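Local coordinates for protein GCN5-related N-acetyltransferase (Anabaena variabilis, PDB 2OZG) that probably transfers acetyl groups from acetyl-coenzyme A to amino groups, possibly those of aminoglycosides, as a GNAT-family N-acetyltransferase that binds coenzyme A, at residues Glu39-Gly44 with Gly81-Gly86. Numbering follows the deposited sequence.
With COA (coenzyme A), chain C.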
ATOM      1  N   GLU A  39     -11.938  32.334   8.526  1.00 39.53           N
ATOM      2  CA  GLU A  39     -12.858  33.247   9.239  1.00 39.60           C
ATOM      3  C   GLU A  39     -13.339  32.647  10.555  1.00 34.98           C
ATOM      4  O   GLU A  39     -13.340  33.286  11.607  1.00 39.37           O
ATOM      5  CB  GLU A  39     -14.126  33.562   8.410  1.00 39.75           C
ATOM      6  CG  GLU A  39     -13.942  34.258   7.069  1.00 50.76           C
ATOM      7  N   ILE A  40     -13.785  31.411  10.485  1.00 36.89           N
ATOM      8  CA  ILE A  40     -14.269  30.685  11.659  1.00 41.38           C
ATOM      9  C   ILE A  40     -13.176  30.596  12.703  1.00 36.40           C
ATOM     10  O   ILE A  40     -13.411  30.772  13.891  1.00 36.84           O
ATOM     11  CB  ILE A  40     -14.672  29.234  11.267  1.00 42.16           C
ATOM     12  CG1 ILE A  40     -15.850  29.265  10.308  1.00 49.06           C
ATOM     13  CG2 ILE A  40     -15.021  28.417  12.510  1.00 49.14           C
ATOM     14  CD1 ILE A  40     -15.984  28.012   9.482  1.00 48.29           C
ATOM     15  N   TYR A  41     -11.965  30.308  12.237  1.00 38.97           N
ATOM     16  CA  TYR A  41     -10.800  30.154  13.103  1.00 37.60           C
ATOM     17  C   TYR A  41     -10.449  31.454  13.793  1.00 38.78           C
ATOM     18  O   TYR A  41     -10.318  31.501  15.033  1.00 39.53           O
ATOM     19  CB  TYR A  41      -9.615  29.673  12.269  1.00 38.40           C
ATOM     20  CG  TYR A  41      -8.341  29.478  13.085  1.00 34.01           C
ATOM     21  CD1 TYR A  41      -8.228  28.445  14.018  1.00 40.72           C
ATOM     22  CD2 TYR A  41      -7.244  30.314  12.908  1.00 36.05           C
ATOM     23  CE1 TYR A  41      -7.075  28.291  14.783  1.00 31.16           C
ATOM     24  CE2 TYR A  41      -6.080  30.161  13.660  1.00 37.79           C
ATOM     25  CZ  TYR A  41      -5.998  29.153  14.600  1.00 43.54           C
ATOM     26  OH  TYR A  41      -4.800  28.993  15.312  1.00 37.20           O
ATOM     27  N   VAL A  42     -10.299  32.515  12.992  1.00 38.60           N
ATOM     28  CA  VAL A  42      -9.966  33.857  13.507  1.00 40.33           C
ATOM     29  C   VAL A  42     -11.020  34.327  14.491  1.00 40.32           C
ATOM     30  O   VAL A  42     -10.690  34.881  15.551  1.00 40.19           O
ATOM     31  CB  VAL A  42      -9.777  34.879  12.340  1.00 42.24           C
ATOM     32  CG1 VAL A  42      -9.674  36.308  12.846  1.00 50.19           C
ATOM     33  CG2 VAL A  42      -8.535  34.551  11.562  1.00 47.40           C
ATOM     34  N   LYS A  43     -12.285  34.071  14.146  1.00 42.86           N
ATOM     35  CA  LYS A  43     -13.435  34.414  14.988  1.00 44.61           C
ATOM     36  C   LYS A  43     -13.438  33.631  16.316  1.00 46.87           C
ATOM     37  O   LYS A  43     -13.773  34.175  17.373  1.00 50.51           O
ATOM     38  CB  LYS A  43     -14.738  34.157  14.216  1.00 44.47           C
ATOM     39  CG  LYS A  43     -16.039  34.449  14.981  1.00 47.06           C
ATOM     40  N   GLY A  44     -13.079  32.358  16.268  1.00 45.82           N
ATOM     41  CA  GLY A  44     -13.052  31.545  17.465  1.00 46.74           C
ATOM     42  C   GLY A  44     -12.008  32.033  18.459  1.00 50.21           C
ATOM     43  O   GLY A  44     -12.206  31.948  19.683  1.00 53.64           O
ATOM     44  N   GLY A  81       0.190  30.841  24.819  1.00 34.36           N
ATOM     45  CA  GLY A  81       0.235  29.870  23.751  1.00 34.34           C
ATOM     46  C   GLY A  81       0.434  30.634  22.471  1.00 33.32           C
ATOM     47  O   GLY A  81      -0.127  31.720  22.307  1.00 32.30           O
ATOM     48  N   ILE A  82       1.324  30.141  21.617  1.00 33.15           N
ATOM     49  CA  ILE A  82       1.532  30.781  20.303  1.00 30.80           C
ATOM     50  C   ILE A  82       0.867  29.896  19.253  1.00 32.57           C
ATOM     51  O   ILE A  82       1.203  28.731  19.148  1.00 30.31           O
ATOM     52  CB  ILE A  82       3.010  31.024  19.991  1.00 32.49           C
ATOM     53  CG1 ILE A  82       3.689  31.841  21.091  1.00 32.77           C
ATOM     54  CG2 ILE A  82       3.203  31.721  18.615  1.00 37.18           C
ATOM     55  CD1 ILE A  82       3.139  33.162  21.241  1.00 35.84           C
ATOM     56  N   ALA A  83      -0.054  30.453  18.465  1.00 32.38           N
ATOM     57  CA  ALA A  83      -0.698  29.710  17.445  1.00 33.47           C
ATOM     58  C   ALA A  83      -0.622  30.411  16.054  1.00 36.89           C
ATOM     59  O   ALA A  83      -0.392  31.632  15.919  1.00 32.83           O
ATOM     60  CB  ALA A  83      -2.158  29.464  17.848  1.00 36.57           C
ATOM     61  N   ALA A  84      -0.895  29.613  15.033  1.00 36.35           N
ATOM     62  CA  ALA A  84      -0.997  30.079  13.639  1.00 36.47           C
ATOM     63  C   ALA A  84       0.108  31.042  13.168  1.00 35.44           C
ATOM     64  O   ALA A  84      -0.183  32.128  12.674  1.00 35.37           O
ATOM     65  CB  ALA A  84      -2.365  30.687  13.414  1.00 35.26           C
ATOM     66  N   VAL A  85       1.363  30.642  13.332  1.00 32.43           N
ATOM     67  CA  VAL A  85       2.457  31.464  12.877  1.00 34.30           C
ATOM     68  C   VAL A  85       2.580  31.264  11.379  1.00 37.45           C
ATOM     69  O   VAL A  85       2.803  30.154  10.916  1.00 35.51           O
ATOM     70  CB  VAL A  85       3.796  31.043  13.525  1.00 30.70           C
ATOM     71  CG1 VAL A  85       4.927  31.879  12.975  1.00 36.85           C
ATOM     72  CG2 VAL A  85       3.714  31.175  15.021  1.00 35.08           C
ATOM     73  N   GLY A  86       2.430  32.336  10.627  1.00 35.78           N
ATOM     74  CA  GLY A  86       2.561  32.262   9.184  1.00 34.93           C
ATOM     75  C   GLY A  86       3.146  33.511   8.573  1.00 32.91           C
ATOM     76  O   GLY A  86       2.766  34.637   8.933  1.00 35.19           O
TER
HETATM   77  N1A COA C 500      12.428  24.678   8.162  1.00 72.97           N
HETATM   78  C2A COA C 500      13.472  24.864   8.991  1.00 79.48           C
HETATM   79  N3A COA C 500      13.860  26.092   9.392  1.00 74.96           N
HETATM   80  C4A COA C 500      13.189  27.181   8.942  1.00 77.54           C
HETATM   81  C5A COA C 500      12.111  27.038   8.073  1.00 75.06           C
HETATM   82  C6A COA C 500      11.737  25.736   7.685  1.00 74.14           C
HETATM   83  N6A COA C 500      10.705  25.477   6.853  1.00 70.32           N
HETATM   84  N7A COA C 500      11.675  28.294   7.809  1.00 74.41           N
HETATM   85  C8A COA C 500      12.456  29.173   8.486  1.00 72.82           C
HETATM   86  N9A COA C 500      13.374  28.478   9.177  1.00 74.61           N
HETATM   87  C1B COA C 500      14.461  28.969  10.077  1.00 73.86           C
HETATM   88  C2B COA C 500      15.661  29.488   9.288  1.00 71.79           C
HETATM   89  O2B COA C 500      16.587  28.437   8.928  1.00 66.78           O
HETATM   90  C3B COA C 500      16.227  30.556  10.216  1.00 69.93           C
HETATM   91  O3B COA C 500      17.337  30.087  10.993  1.00 76.99           O
HETATM   92  P3B COA C 500      18.864  30.439  10.541  1.00 85.01           P
HETATM   93  O7A COA C 500      19.044  31.886  10.969  1.00 67.30           O
HETATM   94  O8A COA C 500      19.694  29.387  11.270  1.00 84.60           O
HETATM   95  O9A COA C 500      18.897  30.302   9.024  1.00 82.85           O
HETATM   96  C4B COA C 500      15.075  30.989  11.119  1.00 68.87           C
HETATM   97  O4B COA C 500      14.018  30.039  10.930  1.00 64.66           O
HETATM   98  C5B COA C 500      14.584  32.402  10.799  1.00 61.09           C
HETATM   99  O5B COA C 500      14.023  32.409   9.478  1.00 62.93           O
HETATM  100  P1A COA C 500      12.903  33.481   8.975  1.00 65.38           P
HETATM  101  O1A COA C 500      12.560  34.423  10.105  1.00 45.04           O
HETATM  102  O2A COA C 500      13.398  34.069   7.653  1.00 66.33           O
HETATM  103  O3A COA C 500      11.649  32.491   8.625  1.00 62.15           O
HETATM  104  P2A COA C 500      10.542  32.765   7.446  1.00 59.06           P
HETATM  105  O4A COA C 500      10.204  34.257   7.516  1.00 50.41           O
HETATM  106  O5A COA C 500      11.112  32.219   6.139  1.00 49.76           O
HETATM  107  O6A COA C 500       9.262  31.835   7.960  1.00 59.59           O
HETATM  108  CBP COA C 500       7.440  30.022   7.842  1.00 58.91           C
HETATM  109  CCP COA C 500       8.402  30.997   7.128  1.00 67.70           C
HETATM  110  CDP COA C 500       7.053  30.705   9.153  1.00 58.05           C
HETATM  111  CEP COA C 500       8.294  28.824   8.247  1.00 60.18           C
HETATM  112  CAP COA C 500       6.185  29.734   6.899  1.00 63.72           C
HETATM  113  OAP COA C 500       4.987  30.486   7.291  1.00 30.26           O
HETATM  114  C9P COA C 500       5.686  28.305   6.545  1.00 70.14           C
HETATM  115  O9P COA C 500       6.262  27.562   5.582  1.00 81.40           O
HETATM  116  N8P COA C 500       4.589  27.728   7.075  1.00 83.12           N
HETATM  117  C7P COA C 500       3.609  28.064   8.109  1.00 80.09           C
HETATM  118  C6P COA C 500       3.759  26.876   9.046  1.00 81.06           C
HETATM  119  C5P COA C 500       4.604  27.244  10.256  1.00 92.48           C
HETATM  120  O5P COA C 500       5.683  27.820  10.126  1.00 95.29           O
HETATM  121  N4P COA C 500       4.135  26.886  11.461  1.00 91.87           N
HETATM  122  C3P COA C 500       4.787  27.111  12.747  1.00 86.29           C
HETATM  123  C2P COA C 500       3.793  26.647  13.788  1.00 86.89           C
HETATM  124  S1P COA C 500       2.350  27.786  13.869  1.00 84.39           S
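Tyr41 reaches from helix 37-45 to two neighbouring alanines, Ala83 and Ala84, at the beta bulge in strand 75-87 of a GNAT acetyltransferase fold. The case illustrates how a bulge alters the usual alternation of side chains along a strand. Ala83 pairs with Ala64 and Gly86 with Gly62 of strand 58-72, which puts one extra residue on the 75-87 side, and Ala84 takes up the left-handed backbone conformation (phi 45°, psi 54°). As a result both methyl groups, though consecutive in sequence, point toward the helix.

The tyrosine meets them end-on. Its CG lies anti to the backbone N (chi1 -180°), which carries the ring out from the helix so that the phenol end leads. Ala84 CB sits at the ring edge, close to the ring plane, instead of under a face; it is 3.5 Å from Tyr41 OH and 3.8 Å from Tyr41 CE2. Ala83 CB is met by the oxygen alone, 3.7 Å from Tyr41 OH. These are van der Waals contacts, with one methyl nestled in the angle between the hydroxyl and the CE2 side of the ring and the other beyond the oxygen. Met33 also touches the tyrosine, while Phe31 and Leu27 pack on Ala84. An alanine in place of Tyr41 would probably open a gap between helix and bulge, leaving both methyl groups without their phenol partner.

The same distortion shapes the coenzyme A site on the other side of the strand, where Val85 belongs to the binding site. In GNAT enzymes generally, a bulge here directs a backbone amide toward the thioester. Consistent with that, the thiol sulfur S1P of coenzyme A lies 3.1 Å from Val85 N and 3.6 Å from Val85 CB.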